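Local atomic coordinates of DUF176 (Nitrosomonas europaea, PDB entry 2OMO), a protein that is of unconfirmed function but may be an oxidoreductase related to antibiotic biosynthesis monooxygenases. Residues M23-V28 against Y75-T80; E49-E54 against T90-T95. All blocks are in the same frame, centred on the assembly; numbering follows the deposited sequence.

Contact 1 pairs two strands of the four-stranded antiparallel sheet, whereas contact 2 joins the C-terminal part of helix 37-51 and the turn Ser51 to Glu54 to the start of helix 91-100; their centres lie about 14 Å apart. The two meet directly: Tyr78 OH of contact 1 stands 2.8 Å from Glu54 OE1 of contact 2, a probable hydrogen bond. Glu54 therefore faces the sheet with one carboxylate oxygen and His92 with the other. Along the chain the segments alternate, 23-28, 49-54, 75-80 and 90-95, and all four belong to the same family domain. The Tyr78-Glu54 pair thus ties the sheet to the junction between the two helices.

Contact 1 of 2, residues M23-V28 against Y75-T80; sequences MYVTIV and YEAYKT
With CG of Tyr75 trans to its own nitrogen (chi1 -179°), the phenol ring reaches across to the neighbouring strand, where Tyr75 CE1 lies 3.7 Å from Val25 CG1 and Tyr75 CD1 lies 3.9 Å from Ile27 CG1. Selenomethionine Met23 bends at its third torsion (81°), which carries Met23 CE to 3.9 Å from Ala77 CB. Val25 CG2 approaches the same methyl. The backbones of 24-28 and 75-78 run antiparallel at 170°, with axes 4.7 Å apart, as adjacent strands of a ferredoxin-like sheet. Two hydrogen-bonded pairs fix the register: Tyr24 with Tyr78 and Thr26 with Glu76 each exchange two N-H...O bonds, all nearly straight. On the face bearing Thr26 and Glu76, a water lies 2.7 Å from Thr26 OG1 and donates to Glu76 O, giving that carbonyl a second partner besides Thr26 N. Glu76 stretches its carboxylate along this face until Glu76 OE2 is 3.7 Å from Val28 CG2. The other face, with Val25, Ile27 and Tyr75, packs against Leu63 of the second subunit; there Tyr75 stacks on Tyr75 of the second subunit, and its OH is hydrogen-bonded to Asp61 of the second subunit.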
loop_
_atom_site.group_PDB
_atom_site.type_symbol
_atom_site.label_atom_id
_atom_site.label_comp_id
_atom_site.label_asym_id
_atom_site.label_seq_id
_atom_site.Cartn_x
_atom_site.Cartn_y
_atom_site.Cartn_z
HETATM N N MSE A 23 1.254 -6.197 10.890
HETATM C CA MSE A 23 0.498 -4.976 10.678
HETATM C C MSE A 23 -0.759 -5.504 10.008
HETATM O O MSE A 23 -0.722 -6.560 9.357
HETATM C CB MSE A 23 1.281 -4.099 9.702
HETATM C CG MSE A 23 0.900 -2.684 9.573
HETATM SE SE MSE A 23 2.529 -1.702 8.874
HETATM C CE MSE A 23 2.236 -2.207 7.031
ATOM N N TYR A 24 -1.877 -4.843 10.247
ATOM C CA TYR A 24 -3.130 -5.144 9.580
ATOM C C TYR A 24 -3.327 -4.040 8.535
ATOM O O TYR A 24 -3.436 -2.879 8.898
ATOM C CB TYR A 24 -4.311 -5.152 10.587
ATOM C CG TYR A 24 -5.632 -5.486 9.933
ATOM C CD1 TYR A 24 -6.088 -6.807 9.908
ATOM C CD2 TYR A 24 -6.405 -4.494 9.330
ATOM C CE1 TYR A 24 -7.289 -7.145 9.281
ATOM C CE2 TYR A 24 -7.607 -4.795 8.703
ATOM C CZ TYR A 24 -8.053 -6.144 8.691
ATOM O OH TYR A 24 -9.252 -6.474 8.076
ATOM N N VAL A 25 -3.398 -4.410 7.258
ATOM C CA VAL A 25 -3.498 -3.427 6.163
ATOM C C VAL A 25 -4.718 -3.657 5.305
ATOM O O VAL A 25 -5.045 -4.791 4.942
ATOM C CB VAL A 25 -2.250 -3.491 5.238
ATOM C CG1 VAL A 25 -2.366 -2.526 4.032
ATOM C CG2 VAL A 25 -0.992 -3.281 6.037
ATOM N N THR A 26 -5.368 -2.564 4.941
ATOM C CA THR A 26 -6.487 -2.594 3.984
ATOM C C THR A 26 -6.110 -1.614 2.902
ATOM O O THR A 26 -5.905 -0.409 3.179
ATOM C CB THR A 26 -7.841 -2.190 4.622
ATOM O OG1 THR A 26 -8.060 -2.947 5.813
ATOM C CG2 THR A 26 -9.009 -2.488 3.635
ATOM N N ILE A 27 -5.964 -2.104 1.686
ATOM C CA ILE A 27 -5.756 -1.193 0.566
ATOM C C ILE A 27 -7.145 -0.885 -0.013
ATOM O O ILE A 27 -7.846 -1.805 -0.510
ATOM C CB ILE A 27 -4.824 -1.756 -0.493
ATOM C CG1 ILE A 27 -3.510 -2.247 0.161
ATOM C CG2 ILE A 27 -4.599 -0.705 -1.634
ATOM C CD1 ILE A 27 -2.396 -2.762 -0.832
ATOM N N VAL A 28 -7.529 0.390 0.049
ATOM C CA VAL A 28 -8.870 0.766 -0.394
ATOM C C VAL A 28 -8.777 1.444 -1.749
ATOM O O VAL A 28 -8.076 2.447 -1.890
ATOM C CB VAL A 28 -9.618 1.648 0.625
ATOM C CG1 VAL A 28 -11.002 2.060 0.051
ATOM C CG2 VAL A 28 -9.728 0.872 2.006
ATOM N N TYR A 75 -4.312 3.709 1.711
ATOM C CA TYR A 75 -3.484 2.645 2.240
ATOM C C TYR A 75 -3.528 2.760 3.765
ATOM O O TYR A 75 -2.818 3.575 4.370
ATOM C CB TYR A 75 -2.071 2.778 1.668
ATOM C CG TYR A 75 -1.090 1.727 2.114
ATOM C CD1 TYR A 75 -1.052 0.457 1.499
ATOM C CD2 TYR A 75 -0.212 1.983 3.139
ATOM C CE1 TYR A 75 -0.151 -0.509 1.920
ATOM C CE2 TYR A 75 0.699 1.012 3.581
ATOM C CZ TYR A 75 0.714 -0.244 2.958
ATOM O OH TYR A 75 1.615 -1.236 3.321
ATOM N N GLU A 76 -4.357 1.909 4.374
ATOM C CA GLU A 76 -4.720 2.071 5.782
ATOM C C GLU A 76 -4.111 0.890 6.575
ATOM O O GLU A 76 -4.608 -0.229 6.488
ATOM C CB GLU A 76 -6.245 2.060 5.877
ATOM C CG GLU A 76 -6.931 2.977 4.847
ATOM C CD GLU A 76 -8.467 3.028 5.005
ATOM O OE1 GLU A 76 -9.037 2.280 5.827
ATOM O OE2 GLU A 76 -9.102 3.804 4.254
ATOM N N ALA A 77 -3.037 1.170 7.312
ATOM C CA ALA A 77 -2.220 0.183 8.004
ATOM C C ALA A 77 -2.323 0.474 9.500
ATOM O O ALA A 77 -2.146 1.635 9.921
ATOM C CB ALA A 77 -0.759 0.305 7.562
ATOM N N TYR A 78 -2.606 -0.568 10.301
ATOM C CA TYR A 78 -2.605 -0.431 11.755
ATOM C C TYR A 78 -1.738 -1.505 12.411
ATOM O O TYR A 78 -1.522 -2.612 11.845
ATOM C CB TYR A 78 -4.037 -0.525 12.304
ATOM C CG TYR A 78 -4.926 0.617 11.867
ATOM C CD1 TYR A 78 -5.214 1.682 12.756
ATOM C CD2 TYR A 78 -5.482 0.642 10.579
ATOM C CE1 TYR A 78 -6.025 2.760 12.369
ATOM C CE2 TYR A 78 -6.310 1.729 10.179
ATOM C CZ TYR A 78 -6.566 2.767 11.074
ATOM O OH TYR A 78 -7.365 3.797 10.645
ATOM N N LYS A 79 -1.265 -1.198 13.623
ATOM C CA LYS A 79 -0.548 -2.188 14.433
ATOM C C LYS A 79 -1.345 -3.486 14.620
ATOM O O LYS A 79 -0.782 -4.570 14.534
ATOM C CB LYS A 79 -0.199 -1.616 15.825
ATOM C CG LYS A 79 0.868 -0.504 15.757
ATOM C CD LYS A 79 1.182 0.177 17.084
ATOM C CE LYS A 79 2.341 1.184 16.907
ATOM N NZ LYS A 79 1.975 2.303 15.980
ATOM N N THR A 80 -2.643 -3.364 14.885
ATOM C CA THR A 80 -3.519 -4.506 15.139
ATOM C C THR A 80 -4.847 -4.408 14.433
ATOM O O THR A 80 -5.346 -3.303 14.079
ATOM C CB THR A 80 -3.848 -4.678 16.664
ATOM O OG1 THR A 80 -4.723 -3.624 17.089
ATOM C CG2 THR A 80 -2.574 -4.696 17.498
HETATM O O HOH W 1 -6.972 -1.493 7.858
#

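Contact 2 of 2, residues E49-E54 against T90-T95; sequences EQSIRE and TAHYLT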
loop_
_atom_site.group_PDB
_atom_site.type_symbol
_atom_site.label_atom_id
_atom_site.label_comp_id
_atom_site.label_asym_id
_atom_site.label_seq_id
_atom_site.Cartn_x
_atom_site.Cartn_y
_atom_site.Cartn_z
ATOM N N GLU A 49 -6.114 13.324 8.168
ATOM C CA GLU A 49 -5.605 14.159 9.280
ATOM C C GLU A 49 -6.031 13.615 10.624
ATOM O O GLU A 49 -5.263 13.665 11.565
ATOM C CB GLU A 49 -6.034 15.628 9.124
ATOM C CG GLU A 49 -5.314 16.312 7.935
ATOM C CD GLU A 49 -5.723 17.764 7.703
ATOM O OE1 GLU A 49 -6.641 18.271 8.379
ATOM O OE2 GLU A 49 -5.100 18.402 6.824
ATOM N N GLN A 50 -7.246 13.084 10.711
ATOM C CA GLN A 50 -7.738 12.518 11.947
ATOM C C GLN A 50 -7.266 11.067 12.107
ATOM O O GLN A 50 -7.021 10.612 13.204
ATOM C CB GLN A 50 -9.266 12.580 12.011
ATOM C CG GLN A 50 -9.833 14.008 12.113
ATOM C CD GLN A 50 -9.207 14.790 13.254
ATOM O OE1 GLN A 50 -9.136 14.313 14.398
ATOM N NE2 GLN A 50 -8.741 16.006 12.952
ATOM N N SER A 51 -7.187 10.338 11.017
ATOM C CA SER A 51 -6.912 8.910 11.090
ATOM C C SER A 51 -5.481 8.647 11.531
ATOM O O SER A 51 -5.239 7.681 12.265
ATOM C CB SER A 51 -7.258 8.215 9.774
ATOM O OG SER A 51 -8.665 8.167 9.590
ATOM N N ILE A 52 -4.549 9.506 11.137
ATOM C CA ILE A 52 -3.145 9.338 11.567
ATOM C C ILE A 52 -2.911 9.542 13.069
ATOM O O ILE A 52 -1.835 9.220 13.578
ATOM C CB ILE A 52 -2.125 10.141 10.730
ATOM C CG1 ILE A 52 -2.321 11.665 10.867
ATOM C CG2 ILE A 52 -2.192 9.643 9.266
ATOM C CD1 ILE A 52 -1.212 12.490 10.277
ATOM N N ARG A 53 -3.930 10.086 13.730
ATOM C CA ARG A 53 -3.945 10.305 15.164
ATOM C C ARG A 53 -4.632 9.161 15.909
ATOM O O ARG A 53 -4.707 9.174 17.147
ATOM C CB ARG A 53 -4.680 11.611 15.438
ATOM C CG ARG A 53 -4.024 12.818 14.777
ATOM C CD ARG A 53 -4.815 14.093 15.037
ATOM N NE ARG A 53 -5.060 14.261 16.464
ATOM C CZ ARG A 53 -4.233 14.869 17.317
ATOM N NH1 ARG A 53 -3.092 15.413 16.898
ATOM N NH2 ARG A 53 -4.554 14.944 18.599
ATOM N N GLU A 54 -5.160 8.181 15.189
ATOM C CA GLU A 54 -5.838 7.055 15.839
ATOM C C GLU A 54 -4.799 6.149 16.494
ATOM O O GLU A 54 -3.699 5.942 15.942
ATOM C CB GLU A 54 -6.665 6.225 14.863
ATOM C CG GLU A 54 -7.887 6.898 14.271
ATOM C CD GLU A 54 -8.510 6.094 13.157
ATOM O OE1 GLU A 54 -8.293 4.851 13.090
ATOM O OE2 GLU A 54 -9.217 6.696 12.325
ATOM N N THR A 90 -15.254 5.822 14.092
ATOM C CA THR A 90 -14.912 7.217 14.338
ATOM C C THR A 90 -15.861 8.153 13.579
ATOM O O THR A 90 -16.404 7.779 12.506
ATOM C CB THR A 90 -13.426 7.515 13.985
ATOM O OG1 THR A 90 -13.257 7.505 12.565
ATOM C CG2 THR A 90 -12.508 6.465 14.594
ATOM N N ALA A 91 -16.083 9.348 14.153
ATOM C CA ALA A 91 -16.913 10.372 13.495
ATOM C C ALA A 91 -16.345 10.770 12.111
ATOM O O ALA A 91 -17.098 10.937 11.150
ATOM C CB ALA A 91 -17.060 11.591 14.368
ATOM N N HIS A 92 -15.018 10.899 12.026
ATOM C CA HIS A 92 -14.366 11.354 10.783
ATOM C C HIS A 92 -14.512 10.314 9.691
ATOM O O HIS A 92 -14.751 10.676 8.536
ATOM C CB HIS A 92 -12.904 11.792 10.982
ATOM C CG HIS A 92 -11.998 10.713 11.496
ATOM N ND1 HIS A 92 -11.810 10.459 12.843
ATOM C CD2 HIS A 92 -11.168 9.873 10.837
ATOM C CE1 HIS A 92 -10.920 9.491 12.985
ATOM N NE2 HIS A 92 -10.527 9.110 11.784
ATOM N N TYR A 93 -14.435 9.023 10.049
ATOM C CA TYR A 93 -14.782 7.999 9.060
ATOM C C TYR A 93 -16.223 8.123 8.548
ATOM O O TYR A 93 -16.482 8.107 7.348
ATOM C CB TYR A 93 -14.536 6.571 9.581
ATOM C CG TYR A 93 -15.143 5.539 8.637
ATOM C CD1 TYR A 93 -14.593 5.310 7.364
ATOM C CD2 TYR A 93 -16.302 4.844 8.992
ATOM C CE1 TYR A 93 -15.177 4.375 6.491
ATOM C CE2 TYR A 93 -16.886 3.917 8.142
ATOM C CZ TYR A 93 -16.318 3.691 6.898
ATOM O OH TYR A 93 -16.934 2.782 6.092
ATOM N N LEU A 94 -17.157 8.175 9.487
ATOM C CA LEU A 94 -18.581 8.229 9.180
ATOM C C LEU A 94 -18.912 9.457 8.348
ATOM O O LEU A 94 -19.690 9.368 7.387
ATOM C CB LEU A 94 -19.415 8.181 10.479
ATOM C CG LEU A 94 -19.240 6.853 11.278
ATOM C CD1 LEU A 94 -19.785 6.984 12.711
ATOM C CD2 LEU A 94 -19.807 5.594 10.583
ATOM N N THR A 95 -18.313 10.595 8.703
ATOM C CA THR A 95 -18.435 11.822 7.918
ATOM C C THR A 95 -17.926 11.649 6.474
ATOM O O THR A 95 -18.608 12.011 5.519
ATOM C CB THR A 95 -17.704 12.993 8.621
ATOM O OG1 THR A 95 -18.379 13.294 9.856
ATOM C CG2 THR A 95 -17.682 14.240 7.736
#
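A histidine-carboxylate hydrogen bond ties the first turn of helix 91-100 to the type I turn, Ser51 to Glu54, at the C-terminal part of helix 37-51. His92 NE2 donates to Glu54 OE2 at 2.8 Å with an N-H...O angle of 141°. The same nitrogen, His92 NE2, is 3.0 Å from Ser51 OG, a second acceptor. Both oxygens lie near the imidazole plane, consistent with a bifurcated N-H, which may explain the bent bond to the carboxylate. Glu54 uses the anti lone pair of OE2, and its carboxylate is turned 47° from the ring.

The two faces of the imidazole are also occupied. Gln50 CB sits over one, 3.3 Å from the centroid of the His92 ring and almost along its normal, a close CH-pi contact. On the opposite side Thr90 OG1 lies 3.1 Å above the His92 ring plane, over its centre. Chi1 of His92 (61°) sets CG between the backbone nitrogen and carbonyl carbon, folding the ring back over this threonine. Thr90 is the N-cap of the helix: Thr90 OG1 accepts from Tyr93 N at 3.2 Å and is also hydrogen-bonded to His87 O. Contacts at edge and on both faces thus limit rotation of the ring.

Glu54 OE2 is also hydrogen-bonded to His87 ND1. Ser51 OG bonds Asn47 O one turn back in helix 37-51, while Glu54 OE1 meets Tyr78 OH on strand 71-78. Ser51 and Ile52 rest on Phe60 of strand 57-65, and Tyr93 brings its ring to His87, at the end of helix 81-87.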